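Local atomic coordinates of Non-structural protein 2 (PDB entry 2GU0), a protein that probably takes part in rotavirus genome replication and packaging as an octamer that binds single-stranded RNA, hydrolyses nucleoside triphosphates and unwinds RNA helices without ATP. Residues I186-K191 / R221-V226; S162-T167 / T192-R197; W19-K24 / L82-L87. All blocks are in the same frame, centred on the assembly; numbering follows the deposited sequence.

Interaction 1: I186-K191 / R221-V226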
loop_
_atom_site.group_PDB
_atom_site.type_symbol
_atom_site.label_atom_id
_atom_site.label_comp_id
_atom_site.label_asym_id
_atom_site.label_seq_id
_atom_site.Cartn_x
_atom_site.Cartn_y
_atom_site.Cartn_z
ATOM N N ILE A 186 -41.849 0.535 -7.735
ATOM C CA ILE A 186 -42.809 -0.434 -7.218
ATOM C C ILE A 186 -43.148 -1.397 -8.346
ATOM O O ILE A 186 -43.543 -0.971 -9.419
ATOM C CB ILE A 186 -44.110 0.256 -6.822
ATOM C CG1 ILE A 186 -43.827 1.410 -5.868
ATOM C CG2 ILE A 186 -45.050 -0.736 -6.195
ATOM C CD1 ILE A 186 -45.060 2.230 -5.580
ATOM N N THR A 187 -42.999 -2.691 -8.124
ATOM C CA THR A 187 -43.328 -3.653 -9.172
ATOM C C THR A 187 -44.111 -4.771 -8.530
ATOM O O THR A 187 -43.829 -5.125 -7.400
ATOM C CB THR A 187 -42.056 -4.257 -9.827
ATOM O OG1 THR A 187 -41.311 -4.989 -8.850
ATOM C CG2 THR A 187 -41.178 -3.170 -10.387
ATOM N N ILE A 188 -45.104 -5.318 -9.227
ATOM C CA ILE A 188 -45.884 -6.429 -8.670
ATOM C C ILE A 188 -45.079 -7.718 -8.821
ATOM O O ILE A 188 -44.317 -7.877 -9.781
ATOM C CB ILE A 188 -47.246 -6.603 -9.384
ATOM C CG1 ILE A 188 -47.039 -6.669 -10.901
ATOM C CG2 ILE A 188 -48.184 -5.480 -8.991
ATOM C CD1 ILE A 188 -48.324 -6.638 -11.706
ATOM N N ASN A 189 -45.238 -8.641 -7.885
ATOM C CA ASN A 189 -44.483 -9.880 -7.959
ATOM C C ASN A 189 -45.106 -10.886 -8.915
ATOM O O ASN A 189 -44.443 -11.821 -9.356
ATOM C CB ASN A 189 -44.345 -10.497 -6.564
ATOM C CG ASN A 189 -43.843 -9.497 -5.531
ATOM O OD1 ASN A 189 -42.946 -8.712 -5.807
ATOM N ND2 ASN A 189 -44.422 -9.530 -4.334
ATOM N N THR A 190 -46.377 -10.670 -9.238
ATOM C CA THR A 190 -47.143 -11.551 -10.117
ATOM C C THR A 190 -48.274 -10.779 -10.779
ATOM O O THR A 190 -48.858 -9.882 -10.169
ATOM C CB THR A 190 -47.770 -12.687 -9.314
ATOM O OG1 THR A 190 -46.760 -13.623 -8.943
ATOM C CG2 THR A 190 -48.842 -13.378 -10.114
ATOM N N LYS A 191 -48.598 -11.137 -12.018
ATOM C CA LYS A 191 -49.670 -10.464 -12.743
ATOM C C LYS A 191 -51.044 -10.844 -12.201
ATOM O O LYS A 191 -52.051 -10.655 -12.886
ATOM C CB LYS A 191 -49.613 -10.808 -14.236
ATOM C CG LYS A 191 -48.453 -10.191 -15.017
ATOM C CD LYS A 191 -48.491 -10.643 -16.483
ATOM C CE LYS A 191 -47.431 -9.954 -17.330
ATOM N NZ LYS A 191 -47.551 -10.303 -18.774
ATOM N N ARG A 221 -47.538 -1.590 -16.074
ATOM C CA ARG A 221 -47.958 -2.083 -14.764
ATOM C C ARG A 221 -46.815 -2.129 -13.751
ATOM O O ARG A 221 -46.517 -3.175 -13.176
ATOM C CB ARG A 221 -48.594 -3.468 -14.876
ATOM C CG ARG A 221 -49.933 -3.482 -15.591
ATOM C CD ARG A 221 -50.468 -4.903 -15.695
ATOM N NE ARG A 221 -50.846 -5.427 -14.387
ATOM C CZ ARG A 221 -51.088 -6.709 -14.133
ATOM N NH1 ARG A 221 -50.991 -7.616 -15.098
ATOM N NH2 ARG A 221 -51.439 -7.081 -12.907
ATOM N N HIS A 222 -46.162 -0.988 -13.569
ATOM C CA HIS A 222 -45.087 -0.833 -12.601
ATOM C C HIS A 222 -45.101 0.653 -12.269
ATOM O O HIS A 222 -45.581 1.464 -13.060
ATOM C CB HIS A 222 -43.729 -1.318 -13.155
ATOM C CG HIS A 222 -43.049 -0.363 -14.085
ATOM N ND1 HIS A 222 -42.923 -0.606 -15.436
ATOM C CD2 HIS A 222 -42.405 0.807 -13.852
ATOM C CE1 HIS A 222 -42.227 0.371 -15.994
ATOM N NE2 HIS A 222 -41.899 1.241 -15.054
ATOM N N TRP A 223 -44.597 1.022 -11.101
ATOM C CA TRP A 223 -44.666 2.416 -10.685
ATOM C C TRP A 223 -43.387 3.046 -10.163
ATOM O O TRP A 223 -42.508 2.376 -9.626
ATOM C CB TRP A 223 -45.773 2.545 -9.636
ATOM C CG TRP A 223 -47.049 1.946 -10.108
ATOM C CD1 TRP A 223 -48.047 2.580 -10.773
ATOM C CD2 TRP A 223 -47.410 0.565 -10.066
ATOM N NE1 TRP A 223 -49.008 1.683 -11.158
ATOM C CE2 TRP A 223 -48.642 0.435 -10.737
ATOM C CE3 TRP A 223 -46.806 -0.581 -9.534
ATOM C CZ2 TRP A 223 -49.289 -0.795 -10.895
ATOM C CZ3 TRP A 223 -47.447 -1.812 -9.691
ATOM C CH2 TRP A 223 -48.680 -1.907 -10.370
ATOM N N ARG A 224 -43.296 4.358 -10.321
ATOM C CA ARG A 224 -42.130 5.087 -9.861
ATOM C C ARG A 224 -42.499 6.099 -8.768
ATOM O O ARG A 224 -43.390 6.923 -8.945
ATOM C CB ARG A 224 -41.458 5.793 -11.052
ATOM C CG ARG A 224 -40.062 6.330 -10.747
ATOM C CD ARG A 224 -39.309 6.741 -12.005
ATOM N NE ARG A 224 -38.963 5.590 -12.831
ATOM C CZ ARG A 224 -37.719 5.248 -13.173
ATOM N NH1 ARG A 224 -36.680 5.970 -12.758
ATOM N NH2 ARG A 224 -37.518 4.186 -13.951
ATOM N N LEU A 225 -41.828 5.999 -7.625
ATOM C CA LEU A 225 -42.039 6.926 -6.518
ATOM C C LEU A 225 -41.146 8.119 -6.829
ATOM O O LEU A 225 -39.922 7.983 -6.843
ATOM C CB LEU A 225 -41.614 6.294 -5.186
ATOM C CG LEU A 225 -42.560 5.229 -4.631
ATOM C CD1 LEU A 225 -41.927 4.535 -3.456
ATOM C CD2 LEU A 225 -43.866 5.875 -4.217
ATOM N N VAL A 226 -41.752 9.274 -7.095
ATOM C CA VAL A 226 -40.989 10.468 -7.428
ATOM C C VAL A 226 -41.240 11.585 -6.434
ATOM O O VAL A 226 -42.248 11.577 -5.731
ATOM C CB VAL A 226 -41.331 10.959 -8.847
ATOM C CG1 VAL A 226 -41.011 9.869 -9.849
ATOM C CG2 VAL A 226 -42.807 11.330 -8.945
#
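Ile186 and Trp223 face each other as an antiparallel hydrogen-bonded pair between two neighbouring strands of the five-stranded sheet in the HIT-like C-terminal half. Two backbone bonds establish the pairing: Ile186 N to Trp223 O at 2.7 Å, and Trp223 N to Ile186 O, which is almost straight (175° at the hydrogen). The strand axes run 162° apart in direction.

The two side chains leave the same face of the sheet and cross at about a right angle. With Ile186 CG2 anti to its own nitrogen, this methyl is carried to CE3 of the indole, 3.8 Å away. Ile188 takes the next position along the benzo ring: its CG2 lies at the edge of Trp223, near the ring plane and 3.8 Å from CZ3. The two isoleucine methyls thus meet neighbouring atoms, CE3 and CZ3, of the benzo ring, while Phe261 meets the indole edge-to-face.

His222, the probable catalytic residue for nucleotide hydrolysis, sends its side chain to the other face, along with Thr187. The Thr187 hydroxyl is hydrogen-bonded to those of Thr149 and Thr152, outside these segments.

Beyond Ile188, a bend at chi3 (69°) of Arg221 turns its guanidinium so that Ile188 CD1 sits over one of its faces, 3.4 Å from NH2 and toward the rim. Lys191 O lies in the guanidinium plane at its edge. The aliphatic part of the Lys191 side chain lies roughly perpendicular to Arg221, both Lys191 CB and Lys191 CG being 3.6 Å from Arg221 NH1.

Interaction 2: S162-T167 / T192-R197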
loop_
_atom_site.group_PDB
_atom_site.type_symbol
_atom_site.label_atom_id
_atom_site.label_comp_id
_atom_site.label_asym_id
_atom_site.label_seq_id
_atom_site.Cartn_x
_atom_site.Cartn_y
_atom_site.Cartn_z
ATOM N N SER A 162 -46.346 -9.549 0.344
ATOM C CA SER A 162 -46.627 -10.623 -0.602
ATOM C C SER A 162 -46.973 -10.246 -2.036
ATOM O O SER A 162 -46.867 -11.081 -2.933
ATOM C CB SER A 162 -47.719 -11.529 -0.051
ATOM O OG SER A 162 -48.885 -10.779 0.190
ATOM N N TYR A 163 -47.371 -9.004 -2.271
ATOM C CA TYR A 163 -47.739 -8.608 -3.617
ATOM C C TYR A 163 -46.793 -7.638 -4.270
ATOM O O TYR A 163 -46.509 -7.770 -5.454
ATOM C CB TYR A 163 -49.147 -8.012 -3.642
ATOM C CG TYR A 163 -50.235 -9.021 -3.379
ATOM C CD1 TYR A 163 -50.895 -9.063 -2.139
ATOM C CD2 TYR A 163 -50.579 -9.973 -4.347
ATOM C CE1 TYR A 163 -51.863 -10.032 -1.867
ATOM C CE2 TYR A 163 -51.545 -10.944 -4.081
ATOM C CZ TYR A 163 -52.179 -10.966 -2.837
ATOM O OH TYR A 163 -53.106 -11.942 -2.558
ATOM N N PHE A 164 -46.302 -6.663 -3.511
ATOM C CA PHE A 164 -45.408 -5.672 -4.092
ATOM C C PHE A 164 -43.979 -5.735 -3.592
ATOM O O PHE A 164 -43.673 -6.429 -2.620
ATOM C CB PHE A 164 -45.928 -4.264 -3.824
ATOM C CG PHE A 164 -47.390 -4.095 -4.069
ATOM C CD1 PHE A 164 -48.312 -4.433 -3.084
ATOM C CD2 PHE A 164 -47.845 -3.557 -5.267
ATOM C CE1 PHE A 164 -49.668 -4.235 -3.281
ATOM C CE2 PHE A 164 -49.184 -3.354 -5.479
ATOM C CZ PHE A 164 -50.111 -3.694 -4.478
ATOM N N THR A 165 -43.114 -4.977 -4.260
ATOM C CA THR A 165 -41.715 -4.880 -3.892
ATOM C C THR A 165 -41.229 -3.483 -4.231
ATOM O O THR A 165 -41.464 -2.995 -5.329
ATOM C CB THR A 165 -40.862 -5.899 -4.661
ATOM O OG1 THR A 165 -41.225 -7.224 -4.262
ATOM C CG2 THR A 165 -39.392 -5.689 -4.361
ATOM N N ILE A 166 -40.567 -2.821 -3.290
ATOM C CA ILE A 166 -40.041 -1.489 -3.564
ATOM C C ILE A 166 -38.520 -1.577 -3.666
ATOM O O ILE A 166 -37.864 -2.078 -2.766
ATOM C CB ILE A 166 -40.411 -0.482 -2.451
ATOM C CG1 ILE A 166 -41.921 -0.375 -2.313
ATOM C CG2 ILE A 166 -39.873 0.892 -2.797
ATOM C CD1 ILE A 166 -42.345 0.649 -1.288
ATOM N N THR A 167 -37.960 -1.105 -4.769
ATOM C CA THR A 167 -36.514 -1.145 -4.964
ATOM C C THR A 167 -35.960 0.251 -5.171
ATOM O O THR A 167 -36.602 1.086 -5.796
ATOM C CB THR A 167 -36.155 -1.989 -6.177
ATOM O OG1 THR A 167 -37.005 -1.621 -7.266
ATOM C CG2 THR A 167 -36.325 -3.475 -5.863
ATOM N N THR A 192 -51.084 -11.373 -10.980
ATOM C CA THR A 192 -52.344 -11.784 -10.360
ATOM C C THR A 192 -53.140 -10.601 -9.801
ATOM O O THR A 192 -52.571 -9.566 -9.443
ATOM C CB THR A 192 -52.098 -12.806 -9.217
ATOM O OG1 THR A 192 -53.350 -13.337 -8.766
ATOM C CG2 THR A 192 -51.405 -12.144 -8.037
ATOM N N ASP A 193 -54.460 -10.760 -9.733
ATOM C CA ASP A 193 -55.337 -9.711 -9.215
ATOM C C ASP A 193 -54.963 -9.421 -7.775
ATOM O O ASP A 193 -54.871 -10.333 -6.955
ATOM C CB ASP A 193 -56.803 -10.154 -9.267
ATOM C CG ASP A 193 -57.167 -10.809 -10.586
ATOM O OD1 ASP A 193 -56.927 -10.182 -11.645
ATOM O OD2 ASP A 193 -57.691 -11.949 -10.556
ATOM N N ILE A 194 -54.755 -8.150 -7.467
ATOM C CA ILE A 194 -54.378 -7.757 -6.122
ATOM C C ILE A 194 -55.567 -7.282 -5.295
ATOM O O ILE A 194 -56.162 -6.254 -5.592
ATOM C CB ILE A 194 -53.307 -6.646 -6.165
ATOM C CG1 ILE A 194 -51.993 -7.222 -6.689
ATOM C CG2 ILE A 194 -53.100 -6.056 -4.793
ATOM C CD1 ILE A 194 -50.896 -6.199 -6.829
ATOM N N PRO A 195 -55.920 -8.032 -4.235
ATOM C CA PRO A 195 -57.036 -7.705 -3.347
ATOM C C PRO A 195 -56.990 -6.252 -2.895
ATOM O O PRO A 195 -55.919 -5.699 -2.665
ATOM C CB PRO A 195 -56.837 -8.665 -2.183
ATOM C CG PRO A 195 -56.247 -9.854 -2.833
ATOM C CD PRO A 195 -55.229 -9.246 -3.764
ATOM N N ASP A 196 -58.158 -5.637 -2.765
ATOM C CA ASP A 196 -58.243 -4.249 -2.339
ATOM C C ASP A 196 -57.640 -4.024 -0.956
ATOM O O ASP A 196 -57.031 -2.983 -0.707
ATOM C CB ASP A 196 -59.701 -3.791 -2.346
ATOM C CG ASP A 196 -60.245 -3.606 -3.748
ATOM O OD1 ASP A 196 -59.774 -2.679 -4.443
ATOM O OD2 ASP A 196 -61.137 -4.385 -4.155
ATOM N N ARG A 197 -57.810 -4.993 -0.058
ATOM C CA ARG A 197 -57.275 -4.871 1.295
ATOM C C ARG A 197 -55.770 -4.619 1.291
ATOM O O ARG A 197 -55.267 -3.821 2.081
ATOM C CB ARG A 197 -57.579 -6.125 2.116
ATOM C CG ARG A 197 -56.919 -6.093 3.488
ATOM C CD ARG A 197 -57.070 -7.401 4.244
ATOM N NE ARG A 197 -56.023 -7.558 5.256
ATOM C CZ ARG A 197 -55.979 -8.540 6.154
ATOM N NH1 ARG A 197 -56.934 -9.466 6.179
ATOM N NH2 ARG A 197 -54.973 -8.607 7.021
#
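Tyr163 extends its ring alongside the loop 192-195 and overlaps Ile194 and Pro195 there. The Tyr163 and Ile194 side chains run antiparallel alongside one another, and CD2 of the tyrosine comes within 3.9 Å of Ile194 CG1. Further out, the proline is set nearly perpendicular to the tyrosine side chain: Pro195 CD is 3.6 Å from Tyr163 CZ and equally near the hydroxyl oxygen. Both approaches are oblique to the ring. Thr192 behaves differently, since its CG2 lies at the ring edge, close to the plane, 4.1 Å from Tyr163 CE2.

Ile194 also serves a second aromatic. Its CG1 is anti to the carbonyl carbon (chi1 -69°) and the chain is extended beyond it, which delivers CD1 to the far end of Phe164, 3.5 Å from CZ. The other branch, Ile194 CG2, stands 3.8 Å from the same Phe164 CZ, and both methyls come to that atom from the same side of the ring plane.

In the HIT-like C-terminal half, this contact joins the start of strand 164-170 to the connection that leads from strand 182-188 into helix 196-209. Pro195 occupies the N-cap position of that helix. On the strand side, Asp161 OD1 accepts hydrogen bonds from Tyr163 N and Phe164 N; the first of these has the form of an Asx turn, at the bend between strands 157-160 and 164-170. Phe164 is buried and stacks on Phe202 of the helix, while Phe261 meets it with the ring planes at about 85°. Tyr163 remains partly exposed, and its side chain also touches Asn198 in the first turns of helix 196-209.

Interaction 3: W19-K24 / L82-L87; sequences WYPINK and LLADTL
Leu82 O is gripped by two donors of Thr86, its backbone N at 2.8 Å and its OG1 at 2.6 Å, on the helix whose Ala84 and Leu87 pack against Trp19 and Pro21. The two donors reach the carbonyl from opposite faces of its plane, and the hydroxyl stands 38° out of that plane. Thr86 OG1 thus adds a second bond to the ordinary helical one.

The contact is strand-on-helix packing in the N-terminal half of the protein: strand 18-21, paired antiparallel with strand 8-11, lies against helix 74-90. The axis of the short strand segment 19-21 comes within 7.1 Å of that of helix segment 82-87 and runs nearly opposite to it, at 166°.

The main overlap is between Leu87 and the indole of Trp19, whose side chains cross obliquely. With chi1 -69°, the leucine places CD1 over one face of the ring system, above its centre and 3.6 Å from Trp19 CE3. Leu87 CB is modelled above the five-membered ring, as in a CH-pi contact, but closer to Trp19 than two carbon atoms can approach, so that part is doubtful. Trp19 is also fixed at its backbone, where its N bonds to Asn88 OD1 on the same helix, and its side chain touches Val8 of the partner strand and Met92.

At Ala84 the backbones are close, its CA being 5.2 Å from Trp19 CA. Its methyl points at the strand and meets the proline ring, with Ala84 CB 3.9 Å from Pro21 CG and 4.0 Å from Pro21 CD.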
loop_
_atom_site.group_PDB
_atom_site.type_symbol
_atom_site.label_atom_id
_atom_site.label_comp_id
_atom_site.label_asym_id
_atom_site.label_seq_id
_atom_site.Cartn_x
_atom_site.Cartn_y
_atom_site.Cartn_z
ATOM N N TRP A 19 -24.722 -10.602 -33.394
ATOM C CA TRP A 19 -24.373 -9.289 -32.866
ATOM C C TRP A 19 -22.962 -9.247 -32.323
ATOM O O TRP A 19 -22.452 -10.246 -31.829
ATOM C CB TRP A 19 -25.345 -8.894 -31.768
ATOM C CG TRP A 19 -26.772 -8.952 -32.208
ATOM C CD1 TRP A 19 -27.595 -10.039 -32.197
ATOM C CD2 TRP A 19 -27.533 -7.879 -32.756
ATOM N NE1 TRP A 19 -28.820 -9.708 -32.704
ATOM C CE2 TRP A 19 -28.810 -8.385 -33.055
ATOM C CE3 TRP A 19 -27.256 -6.532 -33.026
ATOM C CZ2 TRP A 19 -29.807 -7.601 -33.605
ATOM C CZ3 TRP A 19 -28.235 -5.755 -33.572
ATOM C CH2 TRP A 19 -29.504 -6.288 -33.859
ATOM N N TYR A 20 -22.331 -8.083 -32.424
ATOM C CA TYR A 20 -20.977 -7.908 -31.913
ATOM C C TYR A 20 -20.839 -6.689 -31.003
ATOM O O TYR A 20 -21.515 -5.674 -31.188
ATOM C CB TYR A 20 -19.981 -7.772 -33.061
ATOM C CG TYR A 20 -20.048 -8.902 -34.050
ATOM C CD1 TYR A 20 -20.907 -8.841 -35.149
ATOM C CD2 TYR A 20 -19.283 -10.055 -33.870
ATOM C CE1 TYR A 20 -21.003 -9.904 -36.045
ATOM C CE2 TYR A 20 -19.376 -11.123 -34.757
ATOM C CZ TYR A 20 -20.238 -11.042 -35.841
ATOM O OH TYR A 20 -20.349 -12.103 -36.708
ATOM N N PRO A 21 -19.954 -6.784 -30.001
ATOM C CA PRO A 21 -19.671 -5.724 -29.029
ATOM C C PRO A 21 -18.921 -4.582 -29.704
ATOM O O PRO A 21 -18.153 -4.812 -30.632
ATOM C CB PRO A 21 -18.772 -6.425 -28.011
ATOM C CG PRO A 21 -19.122 -7.843 -28.127
ATOM C CD PRO A 21 -19.289 -8.035 -29.602
ATOM N N ILE A 22 -19.137 -3.358 -29.253
ATOM C CA ILE A 22 -18.406 -2.220 -29.807
ATOM C C ILE A 22 -17.434 -1.758 -28.712
ATOM O O ILE A 22 -17.841 -1.559 -27.570
ATOM C CB ILE A 22 -19.350 -1.069 -30.177
ATOM C CG1 ILE A 22 -20.147 -1.435 -31.421
ATOM C CG2 ILE A 22 -18.558 0.175 -30.460
ATOM C CD1 ILE A 22 -21.092 -0.345 -31.880
ATOM N N ASN A 23 -16.157 -1.595 -29.039
ATOM C CA ASN A 23 -15.208 -1.191 -28.011
ATOM C C ASN A 23 -14.901 0.300 -27.988
ATOM O O ASN A 23 -15.189 1.021 -28.954
ATOM C CB ASN A 23 -13.917 -2.016 -28.107
ATOM C CG ASN A 23 -13.086 -1.674 -29.312
ATOM O OD1 ASN A 23 -12.496 -0.599 -29.384
ATOM N ND2 ASN A 23 -13.028 -2.589 -30.270
ATOM N N LYS A 24 -14.319 0.749 -26.871
ATOM C CA LYS A 24 -14.000 2.156 -26.679
ATOM C C LYS A 24 -13.001 2.717 -27.662
ATOM O O LYS A 24 -13.085 3.884 -28.026
ATOM C CB LYS A 24 -13.508 2.406 -25.258
ATOM C CG LYS A 24 -12.145 1.837 -24.951
ATOM C CD LYS A 24 -11.792 2.046 -23.488
ATOM C CE LYS A 24 -10.564 1.218 -23.113
ATOM N NZ LYS A 24 -10.265 1.268 -21.655
ATOM N N LEU A 82 -23.093 -7.610 -22.601
ATOM C CA LEU A 82 -24.371 -8.116 -22.140
ATOM C C LEU A 82 -25.355 -8.017 -23.310
ATOM O O LEU A 82 -26.092 -8.953 -23.608
ATOM C CB LEU A 82 -24.859 -7.273 -20.965
ATOM C CG LEU A 82 -26.240 -7.643 -20.441
ATOM C CD1 LEU A 82 -26.184 -9.007 -19.782
ATOM C CD2 LEU A 82 -26.699 -6.587 -19.457
ATOM N N LEU A 83 -25.347 -6.877 -23.983
ATOM C CA LEU A 83 -26.240 -6.676 -25.104
ATOM C C LEU A 83 -25.969 -7.658 -26.246
ATOM O O LEU A 83 -26.899 -8.258 -26.780
ATOM C CB LEU A 83 -26.150 -5.226 -25.583
ATOM C CG LEU A 83 -26.622 -4.210 -24.531
ATOM C CD1 LEU A 83 -26.375 -2.794 -25.014
ATOM C CD2 LEU A 83 -28.104 -4.422 -24.236
ATOM N N ALA A 84 -24.708 -7.839 -26.619
ATOM C CA ALA A 84 -24.379 -8.775 -27.691
ATOM C C ALA A 84 -24.845 -10.184 -27.293
ATOM O O ALA A 84 -25.676 -10.790 -27.961
ATOM C CB ALA A 84 -22.875 -8.763 -27.966
ATOM N N ASP A 85 -24.306 -10.696 -26.200
ATOM C CA ASP A 85 -24.691 -12.010 -25.703
ATOM C C ASP A 85 -26.195 -12.159 -25.725
ATOM O O ASP A 85 -26.728 -13.115 -26.276
ATOM C CB ASP A 85 -24.226 -12.187 -24.265
ATOM C CG ASP A 85 -22.748 -12.352 -24.155
ATOM O OD1 ASP A 85 -22.035 -11.958 -25.099
ATOM O OD2 ASP A 85 -22.299 -12.876 -23.119
ATOM N N THR A 86 -26.883 -11.208 -25.106
ATOM C CA THR A 86 -28.329 -11.271 -25.053
ATOM C C THR A 86 -28.904 -11.381 -26.452
ATOM O O THR A 86 -29.457 -12.410 -26.813
ATOM C CB THR A 86 -28.906 -10.045 -24.344
ATOM O OG1 THR A 86 -28.433 -10.022 -22.992
ATOM C CG2 THR A 86 -30.423 -10.098 -24.335
ATOM N N LEU A 87 -28.757 -10.335 -27.249
ATOM C CA LEU A 87 -29.280 -10.360 -28.600
ATOM C C LEU A 87 -28.991 -11.671 -29.353
ATOM O O LEU A 87 -29.842 -12.171 -30.099
ATOM C CB LEU A 87 -28.727 -9.173 -29.381
ATOM C CG LEU A 87 -29.276 -7.826 -28.912
ATOM C CD1 LEU A 87 -28.626 -6.715 -29.706
ATOM C CD2 LEU A 87 -30.790 -7.796 -29.081
#

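In the fold
Interactions 1 and 2 share one antiparallel sheet. Their centres are 9 Å apart, and their segments alternate along the chain, using neighbouring strands 164-170 and 182-188. They touch directly: Asn189 OD1 lies 2.7 Å from Thr165 OG1, probably hydrogen-bonded, and Ile188 CG2 packs 3.5 Å from Ile194 CD1. Interaction 1 contains the predicted catalytic His222 and the predicted ATP-binding Arg224, whereas in interaction 2 the Phe164 side chain is about 9 Å from that of His222. Interaction 3 lies in the N-terminal half of the protein, on the opposite side of the chain's centre and away from these sites; its nearest atoms are about 16 Å from interaction 1 and about 17 Å from interaction 2.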